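Local structure of L-lysine 6-oxidase (Marinomonas mediterranea, 3WEU) at residues P277-S282 with S289-N294; G285-D290 with Q409-G414. The protein oxidises the side-chain amino group of L-lysine with a cysteine tryptophylquinone cofactor, releasing ammonium and hydrogen peroxide, which makes it antibacterial. All coordinates share one frame; numbering follows the deposited sequence.

Contact 1: residues P277-S282 with S289-N294. With EDO (1,2-ethanediol), chain O.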
loop_
_atom_site.group_PDB
_atom_site.type_symbol
_atom_site.label_atom_id
_atom_site.label_comp_id
_atom_site.label_asym_id
_atom_site.label_seq_id
_atom_site.Cartn_x
_atom_site.Cartn_y
_atom_site.Cartn_z
ATOM N N PRO A 277 -22.981 10.038 -52.005
ATOM C CA PRO A 277 -22.683 11.232 -52.823
ATOM C C PRO A 277 -23.737 12.283 -52.745
ATOM O O PRO A 277 -23.411 13.453 -52.794
ATOM C CB PRO A 277 -22.624 10.671 -54.267
ATOM C CG PRO A 277 -22.215 9.237 -54.101
ATOM C CD PRO A 277 -22.924 8.789 -52.791
ATOM N N ASP A 278 -24.999 11.892 -52.595
ATOM C CA ASP A 278 -26.064 12.897 -52.439
ATOM C C ASP A 278 -26.004 13.714 -51.138
ATOM O O ASP A 278 -26.617 14.772 -51.045
ATOM C CB ASP A 278 -27.446 12.248 -52.537
ATOM C CG ASP A 278 -27.785 11.758 -53.949
ATOM O OD1 ASP A 278 -27.126 12.165 -54.907
ATOM O OD2 ASP A 278 -28.680 10.903 -54.060
ATOM N N MET A 279 -25.321 13.206 -50.118
ATOM C CA MET A 279 -25.303 13.847 -48.811
ATOM C C MET A 279 -24.126 14.761 -48.641
ATOM O O MET A 279 -24.184 15.754 -47.875
ATOM C CB MET A 279 -25.240 12.778 -47.696
ATOM C CG MET A 279 -25.764 13.334 -46.403
ATOM S SD MET A 279 -25.433 12.303 -44.958
ATOM C CE MET A 279 -26.295 10.822 -45.313
ATOM N N TYR A 280 -23.039 14.443 -49.333
ATOM C CA TYR A 280 -21.794 15.158 -49.077
ATOM C C TYR A 280 -21.027 15.318 -50.359
ATOM O O TYR A 280 -20.938 14.384 -51.115
ATOM C CB TYR A 280 -20.944 14.334 -48.122
ATOM C CG TYR A 280 -19.716 14.961 -47.597
ATOM C CD1 TYR A 280 -18.471 14.703 -48.221
ATOM C CD2 TYR A 280 -19.744 15.721 -46.424
ATOM C CE1 TYR A 280 -17.317 15.246 -47.758
ATOM C CE2 TYR A 280 -18.576 16.249 -45.927
ATOM C CZ TYR A 280 -17.364 16.014 -46.598
ATOM O OH TYR A 280 -16.177 16.520 -46.136
ATOM N N ASP A 281 -20.459 16.499 -50.543
ATOM C CA ASP A 281 -19.719 16.831 -51.778
ATOM C C ASP A 281 -18.245 16.671 -51.495
ATOM O O ASP A 281 -17.641 17.502 -50.837
ATOM C CB ASP A 281 -20.007 18.274 -52.123
ATOM C CG ASP A 281 -19.373 18.705 -53.432
ATOM O OD1 ASP A 281 -18.367 18.123 -53.849
ATOM O OD2 ASP A 281 -19.923 19.650 -54.023
ATOM N N SER A 282 -17.676 15.558 -51.921
ATOM C CA SER A 282 -16.304 15.236 -51.592
ATOM C C SER A 282 -15.358 16.251 -52.277
ATOM O O SER A 282 -14.378 16.704 -51.694
ATOM C CB SER A 282 -16.007 13.786 -52.017
ATOM O OG SER A 282 -16.986 12.854 -51.471
ATOM N N SER A 289 -26.699 20.815 -48.761
ATOM C CA SER A 289 -27.904 21.334 -48.115
ATOM C C SER A 289 -29.224 20.975 -48.757
ATOM O O SER A 289 -30.276 21.150 -48.138
ATOM C CB SER A 289 -27.822 22.865 -47.908
ATOM O OG SER A 289 -27.605 23.498 -49.142
ATOM N N ASP A 290 -29.214 20.462 -49.980
ATOM C CA ASP A 290 -30.437 19.962 -50.551
ATOM C C ASP A 290 -30.741 18.502 -50.224
ATOM O O ASP A 290 -31.773 18.015 -50.641
ATOM C CB ASP A 290 -30.482 20.180 -52.074
ATOM C CG ASP A 290 -29.267 19.664 -52.792
ATOM O OD1 ASP A 290 -28.316 19.165 -52.146
ATOM O OD2 ASP A 290 -29.230 19.821 -54.046
ATOM N N TYR A 291 -29.919 17.835 -49.397
ATOM C CA TYR A 291 -30.156 16.441 -49.076
ATOM C C TYR A 291 -31.368 16.316 -48.208
ATOM O O TYR A 291 -31.481 16.996 -47.185
ATOM C CB TYR A 291 -28.951 15.810 -48.344
ATOM C CG TYR A 291 -29.150 14.321 -48.034
ATOM C CD1 TYR A 291 -28.857 13.371 -48.979
ATOM C CD2 TYR A 291 -29.642 13.861 -46.762
ATOM C CE1 TYR A 291 -29.040 12.012 -48.731
ATOM C CE2 TYR A 291 -29.834 12.491 -46.522
ATOM C CZ TYR A 291 -29.496 11.576 -47.504
ATOM O OH TYR A 291 -29.656 10.216 -47.368
ATOM N N VAL A 292 -32.293 15.485 -48.598
ATOM C CA VAL A 292 -33.531 15.335 -47.828
ATOM C C VAL A 292 -33.446 14.117 -46.901
ATOM O O VAL A 292 -33.293 12.973 -47.355
ATOM C CB VAL A 292 -34.755 15.212 -48.819
ATOM C CG1 VAL A 292 -36.044 14.939 -48.073
ATOM C CG2 VAL A 292 -34.907 16.488 -49.661
ATOM N N ALA A 293 -33.471 14.326 -45.578
ATOM C CA ALA A 293 -33.315 13.229 -44.635
ATOM C C ALA A 293 -34.603 12.450 -44.587
ATOM O O ALA A 293 -35.649 12.870 -45.131
ATOM C CB ALA A 293 -32.971 13.798 -43.237
ATOM N N ASN A 294 -34.592 11.351 -43.887
ATOM C CA ASN A 294 -35.788 10.572 -43.714
ATOM C C ASN A 294 -36.015 10.472 -42.184
ATOM O O ASN A 294 -35.114 10.051 -41.453
ATOM C CB ASN A 294 -35.622 9.165 -44.282
ATOM C CG ASN A 294 -36.828 8.263 -43.974
ATOM O OD1 ASN A 294 -36.751 7.317 -43.167
ATOM N ND2 ASN A 294 -37.960 8.554 -44.635
HETATM C C1 EDO O . -14.161 17.100 -42.234
HETATM O O1 EDO O . -14.550 15.962 -43.010
HETATM C C2 EDO O . -14.653 18.223 -43.106
HETATM O O2 EDO O . -15.924 17.817 -43.664
HETATM O O HOH W 1 -28.287 16.254 -52.541
#

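Contact 2: residues G285-D290 with Q409-G414. With SO4 (sulfate ion), chain D; EDO (1,2-ethanediol), chain O.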
loop_
_atom_site.group_PDB
_atom_site.type_symbol
_atom_site.label_atom_id
_atom_site.label_comp_id
_atom_site.label_asym_id
_atom_site.label_seq_id
_atom_site.Cartn_x
_atom_site.Cartn_y
_atom_site.Cartn_z
ATOM N N GLY A 285 -15.750 19.251 -49.715
ATOM C CA GLY A 285 -15.635 18.997 -48.285
ATOM C C GLY A 285 -16.775 19.527 -47.466
ATOM O O GLY A 285 -16.604 19.833 -46.281
ATOM N N HIS A 286 -17.951 19.599 -48.066
ATOM C CA HIS A 286 -19.148 20.028 -47.364
ATOM C C HIS A 286 -20.345 19.143 -47.613
ATOM O O HIS A 286 -20.519 18.564 -48.694
ATOM C CB HIS A 286 -19.525 21.480 -47.711
ATOM C CG HIS A 286 -18.455 22.471 -47.367
ATOM N ND1 HIS A 286 -17.603 23.011 -48.313
ATOM C CD2 HIS A 286 -18.054 22.973 -46.183
ATOM C CE1 HIS A 286 -16.772 23.855 -47.734
ATOM N NE2 HIS A 286 -17.018 23.841 -46.440
ATOM N N TYR A 287 -21.194 19.059 -46.599
ATOM C CA TYR A 287 -22.480 18.426 -46.791
ATOM C C TYR A 287 -23.306 19.192 -47.821
ATOM O O TYR A 287 -23.086 20.376 -48.043
ATOM C CB TYR A 287 -23.242 18.332 -45.477
ATOM C CG TYR A 287 -22.640 17.331 -44.512
ATOM C CD1 TYR A 287 -22.969 15.980 -44.571
ATOM C CD2 TYR A 287 -21.723 17.737 -43.579
ATOM C CE1 TYR A 287 -22.418 15.061 -43.674
ATOM C CE2 TYR A 287 -21.123 16.840 -42.701
ATOM C CZ TYR A 287 -21.513 15.501 -42.738
ATOM O OH TYR A 287 -20.910 14.585 -41.893
ATOM N N LYS A 288 -24.233 18.496 -48.439
ATOM C CA LYS A 288 -25.148 19.093 -49.421
ATOM C C LYS A 288 -26.449 19.497 -48.784
ATOM O O LYS A 288 -27.233 18.619 -48.341
ATOM C CB LYS A 288 -25.413 18.096 -50.561
ATOM C CG LYS A 288 -24.148 17.733 -51.305
ATOM C CD LYS A 288 -24.461 16.891 -52.522
ATOM C CE LYS A 288 -23.202 16.736 -53.315
ATOM N NZ LYS A 288 -23.496 15.849 -54.459
ATOM N N SER A 289 -26.699 20.815 -48.761
ATOM C CA SER A 289 -27.904 21.334 -48.115
ATOM C C SER A 289 -29.224 20.975 -48.757
ATOM O O SER A 289 -30.276 21.150 -48.138
ATOM C CB SER A 289 -27.822 22.865 -47.908
ATOM O OG SER A 289 -27.605 23.498 -49.142
ATOM N N ASP A 290 -29.214 20.462 -49.980
ATOM C CA ASP A 290 -30.437 19.962 -50.551
ATOM C C ASP A 290 -30.741 18.502 -50.224
ATOM O O ASP A 290 -31.773 18.015 -50.641
ATOM C CB ASP A 290 -30.482 20.180 -52.074
ATOM C CG ASP A 290 -29.267 19.664 -52.792
ATOM O OD1 ASP A 290 -28.316 19.165 -52.146
ATOM O OD2 ASP A 290 -29.230 19.821 -54.046
ATOM N N GLN A 409 -24.692 12.488 -38.069
ATOM C CA GLN A 409 -25.925 12.549 -37.341
ATOM C C GLN A 409 -26.406 13.955 -37.231
ATOM O O GLN A 409 -27.582 14.236 -37.358
ATOM C CB GLN A 409 -25.751 11.954 -35.953
ATOM C CG GLN A 409 -25.424 10.495 -35.927
ATOM C CD GLN A 409 -25.136 10.009 -34.506
ATOM O OE1 GLN A 409 -24.228 10.541 -33.821
ATOM N NE2 GLN A 409 -25.944 9.067 -34.034
ATOM N N LEU A 410 -25.508 14.862 -36.926
ATOM C CA LEU A 410 -25.957 16.233 -36.647
ATOM C C LEU A 410 -26.388 16.945 -37.936
ATOM O O LEU A 410 -27.390 17.691 -37.956
ATOM C CB LEU A 410 -24.862 16.979 -35.943
ATOM C CG LEU A 410 -25.176 18.398 -35.550
ATOM C CD1 LEU A 410 -26.185 18.443 -34.397
ATOM C CD2 LEU A 410 -23.949 19.219 -35.184
ATOM N N PHE A 411 -25.697 16.652 -39.037
ATOM C CA PHE A 411 -26.122 17.183 -40.326
ATOM C C PHE A 411 -27.594 16.770 -40.631
ATOM O O PHE A 411 -28.451 17.563 -40.997
ATOM C CB PHE A 411 -25.228 16.673 -41.450
ATOM C CG PHE A 411 -25.799 16.952 -42.784
ATOM C CD1 PHE A 411 -25.914 18.259 -43.199
ATOM C CD2 PHE A 411 -26.361 15.953 -43.528
ATOM C CE1 PHE A 411 -26.507 18.572 -44.410
ATOM C CE2 PHE A 411 -26.951 16.243 -44.733
ATOM C CZ PHE A 411 -27.044 17.563 -45.182
ATOM N N LEU A 412 -27.872 15.499 -40.451
ATOM C CA LEU A 412 -29.192 14.996 -40.694
ATOM C C LEU A 412 -30.230 15.574 -39.762
ATOM O O LEU A 412 -31.345 15.923 -40.177
ATOM C CB LEU A 412 -29.174 13.470 -40.692
ATOM C CG LEU A 412 -28.357 12.739 -41.746
ATOM C CD1 LEU A 412 -28.142 11.263 -41.480
ATOM C CD2 LEU A 412 -29.042 12.841 -43.090
ATOM N N LEU A 413 -29.869 15.774 -38.502
ATOM C CA LEU A 413 -30.741 16.444 -37.582
ATOM C C LEU A 413 -31.071 17.881 -38.002
ATOM O O LEU A 413 -32.212 18.309 -37.936
ATOM C CB LEU A 413 -30.198 16.361 -36.105
ATOM C CG LEU A 413 -31.230 16.748 -35.041
ATOM C CD1 LEU A 413 -32.355 15.711 -34.921
ATOM C CD2 LEU A 413 -30.532 16.910 -33.688
ATOM N N GLY A 414 -30.086 18.586 -38.541
ATOM C CA GLY A 414 -30.252 19.943 -39.050
ATOM C C GLY A 414 -31.149 19.973 -40.294
ATOM O O GLY A 414 -31.888 20.939 -40.481
HETATM S S SO4 D . -20.526 21.566 -43.777
HETATM O O1 SO4 D . -19.805 22.835 -43.905
HETATM O O2 SO4 D . -20.086 20.592 -44.755
HETATM O O3 SO4 D . -20.271 21.106 -42.407
HETATM O O4 SO4 D . -21.956 21.627 -44.030
HETATM C C1 EDO O . -14.161 17.100 -42.234
HETATM O O1 EDO O . -14.550 15.962 -43.010
HETATM C C2 EDO O . -14.653 18.223 -43.106
HETATM O O2 EDO O . -15.924 17.817 -43.664
#

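Contact 1: residues P277-S282 with S289-N294
Asp278 O accepts a hydrogen bond from a water at 2.7 Å and lies 3.4 Å from Tyr291 CD1. The same water gives its other hydrogen to Asp290 OD1 at 2.9 Å, so the link between carbonyl and carboxylate is indirect. Because Asp278 O lies near the ring plane of Tyr291, the carbonyl meets a ring edge, and Asp278 CB reaches that edge too, 4.0 Å from Tyr291 CD1. One face of the ring is covered by Met279. Its CG sits 3.8 Å from the centroid of the Tyr291 ring and only 9° off the normal, a CH-pi contact over the ring centre. Further out, Met279 SD stands 4.8 Å from that centroid in a Met-aromatic contact. A bend at the thioether (chi3 -62°) folds the end of the chain back, placing Met279 CE 4.0 Å from Tyr291 OH and equally near CZ. The tyrosine extends to meet it with CG trans to its own backbone N (chi1 -178°). Segment 277-282 carries the first strand of the hairpin 280-281/286-287, and 289-294 follows soon after its second strand; past Tyr291 the chain enters strand 293-294, parallel to 421-422, and Asn294 N-caps helix 295-308 through its OD1 and Arg297 N. Met279 also packs on Phe266 and Val270 of helix 261-272 and on Phe411 of helix 407-418, which keeps it buried. Tyr280 takes no part in the Tyr291 contact; its side chain touches Val270 and Arg271, and its OH shares a 2.8 Å hydrogen bond with O2 of an ethanediol, probably from the crystallisation liquor.

Contact 2: residues G285-D290 with Q409-G414
Tyr287 and Phe411 lay their rings together in an offset stack, centroids 4.5 Å apart and planes only 13° from parallel. The two side chains run past one another in opposite directions, which brings the CB of each over the other's ring. Phe411 CB stands above the centre of the Tyr287 ring, 3.9 Å from its centroid; Tyr287 CB covers the Phe411 ring closer to the rim, 3.4 Å from Phe411 CE1. Two CH-pi contacts thus bracket the stack and make this the tightly packed part. Different first torsions go with the overlap: Tyr287 has CG anti to its carbonyl carbon (chi1 -70°), whereas Phe411 has CG anti to its backbone N (chi1 168°), carrying the ring out from the helix. At the far end of the phenylalanine, Lys288 O meets the ring edge near its plane, 3.3 Å from Phe411 CZ. Polar ends look elsewhere, Tyr287 OH to Thr408 OG1 and Lys288 NZ to Pro277 O. The solvent side is much looser. There a sulfate, probably from the crystallisation liquor, accepts a hydrogen bond from Tyr287 N beside the exposed His286, but its placement is doubtful in detail. An ethanediol O2 adds only a weak bond to Gly285 O, at 3.4 Å. Gly285 and His286 both face Asp281, forming a G1 beta bulge at the turn of the hairpin, where the positive phi of Gly285 suits glycine. The stack pins strand 286-287 of this hairpin on helix 407-418, while Val270 and Arg271 of helix 261-272 also touch Tyr287 and Tyr280 meets it edge-to-face; Leu410 and Leu413 of helix 407-418 pack on Tyr343 of helix 336-344.

Contacts 1 and 2 lie with centres about 6 Å apart on the periphery of the chain and share Ser289 and Asp290. The hairpin joins them: Met279 O with Lys288 N, and Asp281 N with His286 O, are each 2.8 Å apart and are probable hydrogen bonds. Contact 1 is local in sequence and partly buried, with a sulfur-containing chain over one aromatic face and a water bridge on its exposed side. Contact 2 is a surface contact that spans 118 intervening residues and rests on two aromatic rings. Helix 407-418 serves both, since Phe411 also touches Met279 and Leu412 touches Tyr291.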